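Local coordinates for protein ATP-dependent DNA helicase (Mycobacterium smegmatis, PDB 5V9X) that probably couples ATP hydrolysis to 3'-to-5' movement along single-stranded DNA, unwinding RNA:DNA hybrids as it tracks, at residues 258-263 against 434-439; 404-409 against 444-449; 426-431 against 440-445; 651-656 against 660-665. One frame throughout, in Å; residues are numbered along the deposited sequence.

Contact 1. Residues 258-263 against 434-439; sequences LSVQVP and TDLIGC
Val-260, Val-262 and Leu-436 form the close-packed half of this meeting between a strand and the helix packed on its sheet, a clear instance of how alternate strand residues build one face of an alpha/beta domain. The two valines point toward the helix, with Gln-261 between them pointing away. Leu-436 CD1 serves both: it lies 3.7 Å from Val-260 CG1, the two side chains meeting at a slant, and 3.9 Å from Val-262 CG2, where they are nearly perpendicular. With CG anti to its backbone N (chi1 171°), Leu-436 sends this methyl to the strand although its CB sets out tangentially. The other half is looser. Cys-439 CB stands 4.3 Å from Val-260 CG1, and Cys-439 O is 4.2 Å from Val-260 CG2, so that end is plain van der Waals packing. No hydrogen bond joins the two segments. All four touching residues are buried; partial exposure appears only in residues that take no part, such as Thr-434 and Gly-438 on the helix. Strand and helix run almost exactly antiparallel, at 172° with 9.7 Å between axes, as suits a helix laid over a parallel sheet of the RecA-like kind. Strand 256-262 sits between strands 424-429 and 657-659, with helix 433-448 over one face and helix 276-288 against the other.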
loop_
_atom_site.group_PDB
_atom_site.type_symbol
_atom_site.label_atom_id
_atom_site.label_comp_id
_atom_site.label_asym_id
_atom_site.label_seq_id
_atom_site.Cartn_x
_atom_site.Cartn_y
_atom_site.Cartn_z
ATOM N N LEU A 258 13.055 -15.977 -10.058
ATOM C CA LEU A 258 11.778 -16.226 -9.407
ATOM C C LEU A 258 11.387 -17.698 -9.514
ATOM O O LEU A 258 11.880 -18.441 -10.366
ATOM C CB LEU A 258 10.688 -15.342 -10.012
ATOM C CG LEU A 258 10.974 -13.840 -9.975
ATOM C CD1 LEU A 258 9.840 -13.063 -10.626
ATOM C CD2 LEU A 258 11.200 -13.371 -8.546
ATOM N N SER A 259 10.479 -18.109 -8.632
ATOM C CA SER A 259 10.103 -19.508 -8.515
ATOM C C SER A 259 8.799 -19.614 -7.737
ATOM O O SER A 259 8.592 -18.886 -6.763
ATOM C CB SER A 259 11.207 -20.312 -7.819
ATOM O OG SER A 259 10.751 -21.600 -7.454
ATOM N N VAL A 260 7.927 -20.519 -8.177
ATOM C CA VAL A 260 6.658 -20.799 -7.511
ATOM C C VAL A 260 6.684 -22.261 -7.097
ATOM O O VAL A 260 6.566 -23.157 -7.944
ATOM C CB VAL A 260 5.450 -20.502 -8.411
ATOM C CG1 VAL A 260 4.160 -20.891 -7.708
ATOM C CG2 VAL A 260 5.420 -19.035 -8.793
ATOM N N GLN A 261 6.834 -22.509 -5.799
ATOM C CA GLN A 261 7.000 -23.854 -5.266
ATOM C C GLN A 261 5.726 -24.300 -4.560
ATOM O O GLN A 261 5.178 -23.566 -3.729
ATOM C CB GLN A 261 8.196 -23.913 -4.310
ATOM C CG GLN A 261 9.520 -23.547 -4.976
ATOM C CD GLN A 261 10.714 -23.659 -4.042
ATOM O OE1 GLN A 261 10.596 -24.146 -2.917
ATOM N NE2 GLN A 261 11.875 -23.208 -4.510
ATOM N N VAL A 262 5.259 -25.499 -4.902
ATOM C CA VAL A 262 4.116 -26.134 -4.250
ATOM C C VAL A 262 4.577 -27.473 -3.685
ATOM O O VAL A 262 4.842 -28.412 -4.450
ATOM C CB VAL A 262 2.939 -26.311 -5.223
ATOM C CG1 VAL A 262 1.866 -27.191 -4.601
ATOM C CG2 VAL A 262 2.362 -24.959 -5.604
ATOM N N PRO A 263 4.690 -27.611 -2.360
ATOM C CA PRO A 263 5.320 -28.817 -1.798
ATOM C C PRO A 263 4.469 -30.076 -1.889
ATOM O O PRO A 263 5.022 -31.175 -1.756
ATOM C CB PRO A 263 5.576 -28.431 -0.331
ATOM C CG PRO A 263 5.429 -26.933 -0.278
ATOM C CD PRO A 263 4.426 -26.594 -1.330
ATOM N N THR A 434 -6.421 -21.634 -5.974
ATOM C CA THR A 434 -6.537 -20.404 -6.755
ATOM C C THR A 434 -5.450 -19.393 -6.417
ATOM O O THR A 434 -5.205 -18.480 -7.212
ATOM C CB THR A 434 -7.908 -19.754 -6.559
ATOM O OG1 THR A 434 -8.075 -19.377 -5.185
ATOM C CG2 THR A 434 -9.012 -20.714 -6.974
ATOM N N ASP A 435 -4.801 -19.523 -5.257
ATOM C CA ASP A 435 -3.658 -18.669 -4.969
ATOM C C ASP A 435 -2.480 -19.008 -5.873
ATOM O O ASP A 435 -1.658 -18.134 -6.173
ATOM C CB ASP A 435 -3.258 -18.795 -3.499
ATOM C CG ASP A 435 -2.211 -17.774 -3.088
ATOM O OD1 ASP A 435 -2.057 -16.754 -3.791
ATOM O OD2 ASP A 435 -1.536 -17.997 -2.061
ATOM N N LEU A 436 -2.386 -20.264 -6.317
ATOM C CA LEU A 436 -1.321 -20.657 -7.235
ATOM C C LEU A 436 -1.388 -19.856 -8.529
ATOM O O LEU A 436 -0.354 -19.431 -9.060
ATOM C CB LEU A 436 -1.406 -22.157 -7.518
ATOM C CG LEU A 436 -0.526 -22.747 -8.619
ATOM C CD1 LEU A 436 0.945 -22.541 -8.306
ATOM C CD2 LEU A 436 -0.836 -24.225 -8.806
ATOM N N ILE A 437 -2.597 -19.638 -9.050
ATOM C CA ILE A 437 -2.761 -18.770 -10.213
ATOM C C ILE A 437 -2.349 -17.344 -9.870
ATOM O O ILE A 437 -1.736 -16.645 -10.686
ATOM C CB ILE A 437 -4.212 -18.833 -10.723
ATOM C CG1 ILE A 437 -4.554 -20.250 -11.186
ATOM C CG2 ILE A 437 -4.431 -17.829 -11.844
ATOM C CD1 ILE A 437 -6.031 -20.474 -11.409
ATOM N N GLY A 438 -2.671 -16.894 -8.655
ATOM C CA GLY A 438 -2.288 -15.551 -8.248
ATOM C C GLY A 438 -0.784 -15.360 -8.201
ATOM O O GLY A 438 -0.263 -14.342 -8.662
ATOM N N CYS A 439 -0.064 -16.337 -7.644
ATOM C CA CYS A 439 1.392 -16.251 -7.597
ATOM C C CYS A 439 1.998 -16.345 -8.993
ATOM O O CYS A 439 2.992 -15.671 -9.289
ATOM C CB CYS A 439 1.958 -17.349 -6.699
ATOM S SG CYS A 439 1.407 -17.278 -4.980
#

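Contact 2. Residues 404-409 against 444-449; sequences PSVASG and QRMQTG
A methionine methyl resting on the bare backbone of a glycine is the striking feature where Met-446 meets Gly-409. Here two helices of the second RecA-like domain pack together: 406-413, which runs into a QRVGRAGH sequence resembling motif VI of superfamily 2 helicases, and the C-terminal end of 433-448. A bend at its last torsion (chi3 67°) carries Met-446 CE to 3.3 Å from Gly-409 O, while SD lies 4.1 Å from Gly-409 C. From helix 406-413 the side chain that packs is Val-406. Its CG1 lies 4.0 Å from Met-446 CG, and its CG2 meets the root of Arg-445, at 3.5 Å from CB, the two side chains crossing at about a right angle. The aliphatic start of the arginine thus does the packing; farther on, its chain turns at chi2 and chi3 and lies against helix 627-640. The first helix is capped at its start and the second at its finish. Ser-405, at the N-cap, accepts a weak bond from Ser-408 N, and Glu-452 takes the amide of Ala-407. Gly-449, with positive phi, is the C-prime residue of a Schellman motif closing the other helix. Just ahead of the first helix, Pro-404 packs on a guanine base of the DNA. Ser-408 OG returns a 2.9 Å hydrogen bond to Ser-405 O, standing 35° above the carbonyl plane on the same face as Gly-409 N.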
loop_
_atom_site.group_PDB
_atom_site.type_symbol
_atom_site.label_atom_id
_atom_site.label_comp_id
_atom_site.label_asym_id
_atom_site.label_seq_id
_atom_site.Cartn_x
_atom_site.Cartn_y
_atom_site.Cartn_z
ATOM N N PRO A 404 0.438 -8.332 -2.358
ATOM C CA PRO A 404 -0.727 -7.471 -2.630
ATOM C C PRO A 404 -0.725 -6.825 -4.006
ATOM O O PRO A 404 -1.794 -6.422 -4.480
ATOM C CB PRO A 404 -0.649 -6.413 -1.518
ATOM C CG PRO A 404 0.775 -6.427 -1.074
ATOM C CD PRO A 404 1.211 -7.854 -1.199
ATOM N N SER A 405 0.426 -6.708 -4.661
ATOM C CA SER A 405 0.484 -6.176 -6.016
ATOM C C SER A 405 1.784 -6.632 -6.661
ATOM O O SER A 405 2.662 -7.200 -6.005
ATOM C CB SER A 405 0.371 -4.650 -6.028
ATOM O OG SER A 405 1.424 -4.052 -5.294
ATOM N N VAL A 406 1.893 -6.381 -7.967
ATOM C CA VAL A 406 3.112 -6.730 -8.688
ATOM C C VAL A 406 4.263 -5.837 -8.247
ATOM O O VAL A 406 5.399 -6.301 -8.081
ATOM C CB VAL A 406 2.875 -6.643 -10.206
ATOM C CG1 VAL A 406 4.175 -6.843 -10.970
ATOM C CG2 VAL A 406 1.839 -7.671 -10.633
ATOM N N ALA A 407 3.987 -4.546 -8.039
ATOM C CA ALA A 407 5.032 -3.624 -7.610
ATOM C C ALA A 407 5.637 -4.053 -6.280
ATOM O O ALA A 407 6.863 -4.030 -6.111
ATOM C CB ALA A 407 4.473 -2.204 -7.516
ATOM N N SER A 408 4.796 -4.458 -5.324
ATOM C CA SER A 408 5.319 -4.878 -4.028
ATOM C C SER A 408 6.165 -6.138 -4.160
ATOM O O SER A 408 7.223 -6.249 -3.528
ATOM C CB SER A 408 4.174 -5.093 -3.037
ATOM O OG SER A 408 3.462 -6.282 -3.321
ATOM N N GLY A 409 5.724 -7.093 -4.982
ATOM C CA GLY A 409 6.532 -8.278 -5.224
ATOM C C GLY A 409 7.907 -7.944 -5.773
ATOM O O GLY A 409 8.897 -8.594 -5.432
ATOM N N GLN A 444 4.747 -13.710 -13.457
ATOM C CA GLN A 444 4.724 -13.345 -14.869
ATOM C C GLN A 444 4.870 -11.838 -15.051
ATOM O O GLN A 444 5.710 -11.373 -15.832
ATOM C CB GLN A 444 3.428 -13.848 -15.503
ATOM C CG GLN A 444 3.233 -13.448 -16.949
ATOM C CD GLN A 444 1.888 -13.892 -17.484
ATOM O OE1 GLN A 444 1.727 -15.030 -17.929
ATOM N NE2 GLN A 444 0.906 -12.997 -17.435
ATOM N N ARG A 445 4.061 -11.056 -14.331
ATOM C CA ARG A 445 4.117 -9.604 -14.467
ATOM C C ARG A 445 5.428 -9.036 -13.936
ATOM O O ARG A 445 5.918 -8.029 -14.460
ATOM C CB ARG A 445 2.930 -8.963 -13.747
ATOM C CG ARG A 445 1.565 -9.507 -14.162
ATOM C CD ARG A 445 0.961 -8.729 -15.319
ATOM N NE ARG A 445 0.328 -7.489 -14.875
ATOM C CZ ARG A 445 -0.247 -6.611 -15.690
ATOM N NH1 ARG A 445 -0.265 -6.830 -16.998
ATOM N NH2 ARG A 445 -0.799 -5.510 -15.200
ATOM N N MET A 446 6.005 -9.657 -12.902
ATOM C CA MET A 446 7.273 -9.176 -12.356
ATOM C C MET A 446 8.400 -9.309 -13.371
ATOM O O MET A 446 9.257 -8.422 -13.477
ATOM C CB MET A 446 7.628 -9.942 -11.083
ATOM C CG MET A 446 6.764 -9.634 -9.882
ATOM S SD MET A 446 7.000 -10.863 -8.580
ATOM C CE MET A 446 8.695 -10.531 -8.107
ATOM N N GLN A 447 8.426 -10.417 -14.113
ATOM C CA GLN A 447 9.482 -10.626 -15.096
ATOM C C GLN A 447 9.387 -9.633 -16.248
ATOM O O GLN A 447 10.415 -9.254 -16.820
ATOM C CB GLN A 447 9.431 -12.063 -15.616
ATOM C CG GLN A 447 9.706 -13.114 -14.546
ATOM C CD GLN A 447 9.485 -14.532 -15.039
ATOM O OE1 GLN A 447 8.857 -14.753 -16.075
ATOM N NE2 GLN A 447 10.005 -15.502 -14.294
ATOM N N THR A 448 8.178 -9.195 -16.598
ATOM C CA THR A 448 7.979 -8.202 -17.646
ATOM C C THR A 448 7.801 -6.788 -17.102
ATOM O O THR A 448 7.686 -5.846 -17.892
ATOM C CB THR A 448 6.768 -8.574 -18.509
ATOM O OG1 THR A 448 5.582 -8.566 -17.704
ATOM C CG2 THR A 448 6.949 -9.955 -19.119
ATOM N N GLY A 449 7.775 -6.615 -15.784
ATOM C CA GLY A 449 7.658 -5.288 -15.209
ATOM C C GLY A 449 6.309 -4.629 -15.394
ATOM O O GLY A 449 6.231 -3.399 -15.445
#

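Contact 3. Residues 426-431 against 440-445; sequences GVLFPK and AVTVQR. With nucleotides of chain B.
Leu-428 and Val-443 meet where parallel strand 424-429 of the second RecA-like domain is followed, after a short connection, by helix 433-448, which packs back on the sheet. The two side chains lie alongside each other, pointing opposite ways, and touch through Leu-428 CD2 and Val-443 CG2 at 4.1 Å. Thr-442 CG2 borders the same leucine methyl more loosely, while its hydroxyl is hydrogen-bonded one turn back, to Gly-438 O. Between these two segments the packing is purely apolar, with no hydrogen bond across. In the connection between strand and helix the chemistry changes, and Lys-431 illustrates it from root to tip. Its CB lies 3.9 Å from the sugar oxygen O4' of DC3 of chain B, the single-stranded DNA. CG and CD carry the chain onward, and a turn at chi3 (63°) brings CE against the same sugar, 3.5 Å from DC3 C4'. Behind this reach, Asp-435 OD2 accepts from the Lys-431 backbone N, tying the lysine to the first turn of the helix, and Glu-401 offers the ammonium a long, weak ion pair. The ammonium bridges the linkage between two nucleotides: NZ donates weakly to DC3 O3' at 3.2 Å and more firmly to DC4 OP1 at 3.1 Å.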
loop_
_atom_site.group_PDB
_atom_site.type_symbol
_atom_site.label_atom_id
_atom_site.label_comp_id
_atom_site.label_asym_id
_atom_site.label_seq_id
_atom_site.Cartn_x
_atom_site.Cartn_y
_atom_site.Cartn_z
ATOM N N GLY A 426 13.962 -15.140 -5.559
ATOM C CA GLY A 426 12.654 -15.054 -4.936
ATOM C C GLY A 426 11.772 -16.267 -5.141
ATOM O O GLY A 426 11.560 -16.705 -6.275
ATOM N N VAL A 427 11.241 -16.814 -4.051
ATOM C CA VAL A 427 10.366 -17.980 -4.090
ATOM C C VAL A 427 8.999 -17.576 -3.554
ATOM O O VAL A 427 8.905 -16.913 -2.514
ATOM C CB VAL A 427 10.947 -19.154 -3.279
ATOM C CG1 VAL A 427 9.985 -20.330 -3.284
ATOM C CG2 VAL A 427 12.299 -19.566 -3.837
ATOM N N LEU A 428 7.946 -17.974 -4.264
ATOM C CA LEU A 428 6.569 -17.726 -3.855
ATOM C C LEU A 428 5.902 -19.049 -3.500
ATOM O O LEU A 428 5.985 -20.015 -4.264
ATOM C CB LEU A 428 5.780 -17.021 -4.962
ATOM C CG LEU A 428 5.750 -15.488 -4.981
ATOM C CD1 LEU A 428 7.101 -14.903 -5.369
ATOM C CD2 LEU A 428 4.659 -14.992 -5.917
ATOM N N PHE A 429 5.241 -19.087 -2.343
ATOM C CA PHE A 429 4.504 -20.266 -1.904
ATOM C C PHE A 429 3.010 -19.981 -1.946
ATOM O O PHE A 429 2.511 -19.206 -1.116
ATOM C CB PHE A 429 4.918 -20.674 -0.489
ATOM C CG PHE A 429 6.248 -21.368 -0.413
ATOM C CD1 PHE A 429 7.415 -20.639 -0.266
ATOM C CD2 PHE A 429 6.329 -22.750 -0.471
ATOM C CE1 PHE A 429 8.640 -21.276 -0.186
ATOM C CE2 PHE A 429 7.552 -23.391 -0.394
ATOM C CZ PHE A 429 8.709 -22.652 -0.251
ATOM N N PRO A 430 2.262 -20.560 -2.882
ATOM C CA PRO A 430 0.802 -20.439 -2.829
ATOM C C PRO A 430 0.240 -21.113 -1.586
ATOM O O PRO A 430 0.745 -22.141 -1.128
ATOM C CB PRO A 430 0.339 -21.150 -4.106
ATOM C CG PRO A 430 1.522 -21.113 -5.013
ATOM C CD PRO A 430 2.719 -21.214 -4.119
ATOM N N LYS A 431 -0.818 -20.515 -1.038
ATOM C CA LYS A 431 -1.508 -21.084 0.112
ATOM C C LYS A 431 -2.562 -22.107 -0.281
ATOM O O LYS A 431 -2.785 -23.072 0.461
ATOM C CB LYS A 431 -2.169 -19.975 0.939
ATOM C CG LYS A 431 -1.190 -19.107 1.716
ATOM C CD LYS A 431 -1.885 -17.923 2.381
ATOM C CE LYS A 431 -2.903 -18.363 3.417
ATOM N NZ LYS A 431 -3.522 -17.205 4.122
ATOM N N ALA A 440 1.416 -17.175 -9.861
ATOM C CA ALA A 440 1.959 -17.343 -11.206
ATOM C C ALA A 440 1.845 -16.055 -12.014
ATOM O O ALA A 440 2.832 -15.589 -12.598
ATOM C CB ALA A 440 1.248 -18.494 -11.919
ATOM N N VAL A 441 0.646 -15.467 -12.061
ATOM C CA VAL A 441 0.471 -14.196 -12.760
ATOM C C VAL A 441 1.402 -13.138 -12.180
ATOM O O VAL A 441 1.983 -12.331 -12.913
ATOM C CB VAL A 441 -1.001 -13.747 -12.704
ATOM C CG1 VAL A 441 -1.163 -12.364 -13.316
ATOM C CG2 VAL A 441 -1.890 -14.749 -13.422
ATOM N N THR A 442 1.570 -13.138 -10.857
ATOM C CA THR A 442 2.458 -12.167 -10.225
ATOM C C THR A 442 3.892 -12.343 -10.707
ATOM O O THR A 442 4.551 -11.370 -11.091
ATOM C CB THR A 442 2.376 -12.295 -8.705
ATOM O OG1 THR A 442 1.034 -12.033 -8.277
ATOM C CG2 THR A 442 3.315 -11.303 -8.042
ATOM N N VAL A 443 4.393 -13.582 -10.698
ATOM C CA VAL A 443 5.726 -13.854 -11.231
ATOM C C VAL A 443 5.808 -13.439 -12.694
ATOM O O VAL A 443 6.810 -12.866 -13.140
ATOM C CB VAL A 443 6.081 -15.342 -11.044
ATOM C CG1 VAL A 443 7.304 -15.716 -11.872
ATOM C CG2 VAL A 443 6.320 -15.648 -9.577
ATOM N N GLN A 444 4.747 -13.710 -13.457
ATOM C CA GLN A 444 4.724 -13.345 -14.869
ATOM C C GLN A 444 4.870 -11.838 -15.051
ATOM O O GLN A 444 5.710 -11.373 -15.832
ATOM C CB GLN A 444 3.428 -13.848 -15.503
ATOM C CG GLN A 444 3.233 -13.448 -16.949
ATOM C CD GLN A 444 1.888 -13.892 -17.484
ATOM O OE1 GLN A 444 1.727 -15.030 -17.929
ATOM N NE2 GLN A 444 0.906 -12.997 -17.435
ATOM N N ARG A 445 4.061 -11.056 -14.331
ATOM C CA ARG A 445 4.117 -9.604 -14.467
ATOM C C ARG A 445 5.428 -9.036 -13.936
ATOM O O ARG A 445 5.918 -8.029 -14.460
ATOM C CB ARG A 445 2.930 -8.963 -13.747
ATOM C CG ARG A 445 1.565 -9.507 -14.162
ATOM C CD ARG A 445 0.961 -8.729 -15.319
ATOM N NE ARG A 445 0.328 -7.489 -14.875
ATOM C CZ ARG A 445 -0.247 -6.611 -15.690
ATOM N NH1 ARG A 445 -0.265 -6.830 -16.998
ATOM N NH2 ARG A 445 -0.799 -5.510 -15.200
ATOM P P DC B 3 -5.434 -25.117 4.850
ATOM O OP1 DC B 3 -4.103 -25.667 4.513
ATOM O OP2 DC B 3 -5.906 -25.139 6.252
ATOM O "O5'" DC B 3 -5.485 -23.609 4.312
ATOM C "C5'" DC B 3 -4.347 -22.763 4.487
ATOM C "C4'" DC B 3 -4.696 -21.294 4.292
ATOM O "O4'" DC B 3 -5.291 -21.091 2.983
ATOM C "C3'" DC B 3 -5.680 -20.704 5.307
ATOM O "O3'" DC B 3 -5.254 -19.397 5.690
ATOM C "C2'" DC B 3 -6.987 -20.649 4.516
ATOM C "C1'" DC B 3 -6.471 -20.334 3.122
ATOM N N1 DC B 3 -7.410 -20.715 2.030
ATOM C C2 DC B 3 -8.113 -19.720 1.339
ATOM O O2 DC B 3 -7.946 -18.535 1.650
ATOM N N3 DC B 3 -8.960 -20.086 0.345
ATOM C C4 DC B 3 -9.112 -21.375 0.037
ATOM N N4 DC B 3 -9.959 -21.687 -0.949
ATOM C C5 DC B 3 -8.404 -22.401 0.731
ATOM C C6 DC B 3 -7.571 -22.029 1.706
ATOM P P DC B 4 -4.609 -19.138 7.140
ATOM O OP1 DC B 4 -3.894 -17.843 7.082
ATOM O OP2 DC B 4 -3.879 -20.363 7.531
ATOM O "O5'" DC B 4 -5.877 -18.965 8.106
ATOM C "C5'" DC B 4 -6.721 -17.819 7.987
ATOM C "C4'" DC B 4 -8.160 -18.168 8.336
ATOM O "O4'" DC B 4 -8.520 -19.392 7.674
ATOM C "C3'" DC B 4 -8.424 -18.416 9.820
ATOM O "O3'" DC B 4 -9.003 -17.255 10.415
ATOM C "C2'" DC B 4 -9.403 -19.608 9.849
ATOM C "C1'" DC B 4 -9.577 -19.990 8.376
ATOM N N1 DC B 4 -9.527 -21.464 8.133
ATOM C C2 DC B 4 -10.712 -22.211 8.131
ATOM O O2 DC B 4 -11.789 -21.635 8.332
ATOM N N3 DC B 4 -10.645 -23.548 7.907
ATOM C C4 DC B 4 -9.463 -24.131 7.694
ATOM N N4 DC B 4 -9.447 -25.450 7.479
ATOM C C5 DC B 4 -8.246 -23.386 7.692
ATOM C C6 DC B 4 -8.325 -22.070 7.913
#

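Contact 4. Residues 651-656 against 660-665; sequences RCQKMG and YATDNL
Cys-652 and Leu-665 supply the apolar contact between these two helix ends, SG lying 4.0 Å from CD2. SG is anti to the carbonyl carbon of its own residue (chi1 -68°), which places it between Leu-665 and Thr-662. Mixed polar and apolar packing follows on the more open side. Thr-662 OG1 sits 3.5 Å from Cys-652 CB, and exposed Gln-653 crosses the threonine at about a right angle, its NE2 4.0 Å from that hydroxyl oxygen. The segments bracket a short connection: helix 645-653 ends in a Schellman motif at Gly-656, whose positive phi turns the chain into strand 657-659, the edge strand of the RecA-like parallel sheet, and helix 661-676 starts directly afterwards. Hydrogen bonds involving a side chain gather at the start of the second helix. Tyr-660 O, at the N-cap, receives Asn-664 N at 3.1 Å and Asn-664 ND2 at 2.6 Å from opposite faces of its carbonyl plane; the second donor stands 39° out of that plane. The buried amide also bonds Val-264 O through ND2 and Met-267 N through OD1, which fixes its rotation. Charged pairing lies farther out, with Arg-651 bridged to Glu-639 and Asp-663 to Arg-645.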
loop_
_atom_site.group_PDB
_atom_site.type_symbol
_atom_site.label_atom_id
_atom_site.label_comp_id
_atom_site.label_asym_id
_atom_site.label_seq_id
_atom_site.Cartn_x
_atom_site.Cartn_y
_atom_site.Cartn_z
ATOM N N ARG A 651 5.578 -23.341 -20.558
ATOM C CA ARG A 651 5.081 -22.077 -20.027
ATOM C C ARG A 651 5.340 -21.961 -18.530
ATOM O O ARG A 651 5.723 -20.892 -18.040
ATOM C CB ARG A 651 3.588 -21.949 -20.323
ATOM C CG ARG A 651 2.973 -20.632 -19.905
ATOM C CD ARG A 651 3.257 -19.544 -20.921
ATOM N NE ARG A 651 2.096 -18.676 -21.092
ATOM C CZ ARG A 651 1.868 -17.583 -20.374
ATOM N NH1 ARG A 651 2.728 -17.210 -19.439
ATOM N NH2 ARG A 651 0.781 -16.858 -20.598
ATOM N N CYS A 652 5.139 -23.051 -17.788
ATOM C CA CYS A 652 5.317 -23.002 -16.341
ATOM C C CYS A 652 6.783 -22.862 -15.949
ATOM O O CYS A 652 7.089 -22.255 -14.917
ATOM C CB CYS A 652 4.717 -24.251 -15.694
ATOM S SG CYS A 652 2.916 -24.365 -15.799
ATOM N N GLN A 653 7.701 -23.405 -16.753
ATOM C CA GLN A 653 9.103 -23.431 -16.349
ATOM C C GLN A 653 9.779 -22.071 -16.481
ATOM O O GLN A 653 10.705 -21.773 -15.718
ATOM C CB GLN A 653 9.867 -24.484 -17.154
ATOM C CG GLN A 653 9.553 -25.910 -16.730
ATOM C CD GLN A 653 9.705 -26.126 -15.232
ATOM O OE1 GLN A 653 10.619 -25.588 -14.600
ATOM N NE2 GLN A 653 8.805 -26.913 -14.653
ATOM N N LYS A 654 9.347 -21.236 -17.425
ATOM C CA LYS A 654 9.869 -19.876 -17.485
ATOM C C LYS A 654 9.275 -18.977 -16.408
ATOM O O LYS A 654 9.605 -17.786 -16.362
ATOM C CB LYS A 654 9.638 -19.274 -18.874
ATOM C CG LYS A 654 8.251 -19.495 -19.444
ATOM C CD LYS A 654 8.198 -19.089 -20.908
ATOM C CE LYS A 654 9.188 -19.893 -21.740
ATOM N NZ LYS A 654 9.085 -19.570 -23.189
ATOM N N MET A 655 8.411 -19.516 -15.550
ATOM C CA MET A 655 7.987 -18.850 -14.328
ATOM C C MET A 655 8.700 -19.377 -13.094
ATOM O O MET A 655 8.527 -18.809 -12.009
ATOM C CB MET A 655 6.476 -19.003 -14.133
ATOM C CG MET A 655 5.653 -18.222 -15.124
ATOM S SD MET A 655 3.897 -18.569 -14.987
ATOM C CE MET A 655 3.289 -17.562 -16.333
ATOM N N GLY A 656 9.485 -20.442 -13.228
ATOM C CA GLY A 656 10.160 -21.024 -12.087
ATOM C C GLY A 656 9.333 -22.001 -11.290
ATOM O O GLY A 656 9.646 -22.244 -10.120
ATOM N N TYR A 660 5.533 -29.372 -7.219
ATOM C CA TYR A 660 4.387 -29.905 -7.945
ATOM C C TYR A 660 3.501 -28.778 -8.458
ATOM O O TYR A 660 2.290 -28.955 -8.617
ATOM C CB TYR A 660 3.576 -30.863 -7.075
ATOM C CG TYR A 660 4.362 -32.035 -6.537
ATOM C CD1 TYR A 660 4.789 -33.057 -7.376
ATOM C CD2 TYR A 660 4.662 -32.131 -5.186
ATOM C CE1 TYR A 660 5.501 -34.136 -6.884
ATOM C CE2 TYR A 660 5.369 -33.204 -4.683
ATOM C CZ TYR A 660 5.787 -34.204 -5.535
ATOM O OH TYR A 660 6.495 -35.273 -5.036
ATOM N N ALA A 661 4.091 -27.610 -8.720
ATOM C CA ALA A 661 3.300 -26.467 -9.157
ATOM C C ALA A 661 2.693 -26.691 -10.538
ATOM O O ALA A 661 1.588 -26.209 -10.810
ATOM C CB ALA A 661 4.158 -25.203 -9.144
ATOM N N THR A 662 3.388 -27.417 -11.416
ATOM C CA THR A 662 2.831 -27.699 -12.736
ATOM C C THR A 662 1.680 -28.696 -12.650
ATOM O O THR A 662 0.644 -28.511 -13.298
ATOM C CB THR A 662 3.919 -28.225 -13.673
ATOM O OG1 THR A 662 4.955 -27.244 -13.812
ATOM C CG2 THR A 662 3.335 -28.528 -15.042
ATOM N N ASP A 663 1.846 -29.758 -11.859
ATOM C CA ASP A 663 0.790 -30.757 -11.725
ATOM C C ASP A 663 -0.491 -30.140 -11.177
ATOM O O ASP A 663 -1.586 -30.408 -11.686
ATOM C CB ASP A 663 1.256 -31.897 -10.817
ATOM C CG ASP A 663 2.234 -32.832 -11.502
ATOM O OD1 ASP A 663 2.010 -33.174 -12.683
ATOM O OD2 ASP A 663 3.227 -33.227 -10.854
ATOM N N ASN A 664 -0.371 -29.303 -10.146
ATOM C CA ASN A 664 -1.557 -28.786 -9.472
ATOM C C ASN A 664 -2.271 -27.725 -10.298
ATOM O O ASN A 664 -3.501 -27.629 -10.245
ATOM C CB ASN A 664 -1.176 -28.225 -8.106
ATOM C CG ASN A 664 -0.899 -29.308 -7.094
ATOM O OD1 ASN A 664 -1.813 -29.804 -6.436
ATOM N ND2 ASN A 664 0.365 -29.691 -6.966
ATOM N N LEU A 665 -1.528 -26.909 -11.046
ATOM C CA LEU A 665 -2.171 -25.936 -11.924
ATOM C C LEU A 665 -2.926 -26.635 -13.045
ATOM O O LEU A 665 -4.077 -26.293 -13.342
ATOM C CB LEU A 665 -1.134 -24.972 -12.499
ATOM C CG LEU A 665 -1.685 -24.010 -13.554
ATOM C CD1 LEU A 665 -2.750 -23.110 -12.947
ATOM C CD2 LEU A 665 -0.568 -23.190 -14.175
#

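Helix 433-448 is common to contacts 1, 2 and 3, which read along it in the order 1, 3, 2. Contacts 1 and 3 are buried and apolar, though contact 3 also carries Lys-431, which reaches the DNA backbone. They belong to one sheet surface: their strands are neighbours, joined by backbone bonds between Ser-259 or Gln-261 and Leu-428. Contact 2 is also buried but packs helix on helix, bringing in sulfur, a glycine backbone and helix capping. Contact 4, about 8 Å from contact 1 between centres, is only partly buried, and salt bridges appear at its margin. It joins the others: Gln-444 OE1 takes a bond from Arg-651 NH1, and Tyr-660 N pairs with Val-262 O at the sheet edge.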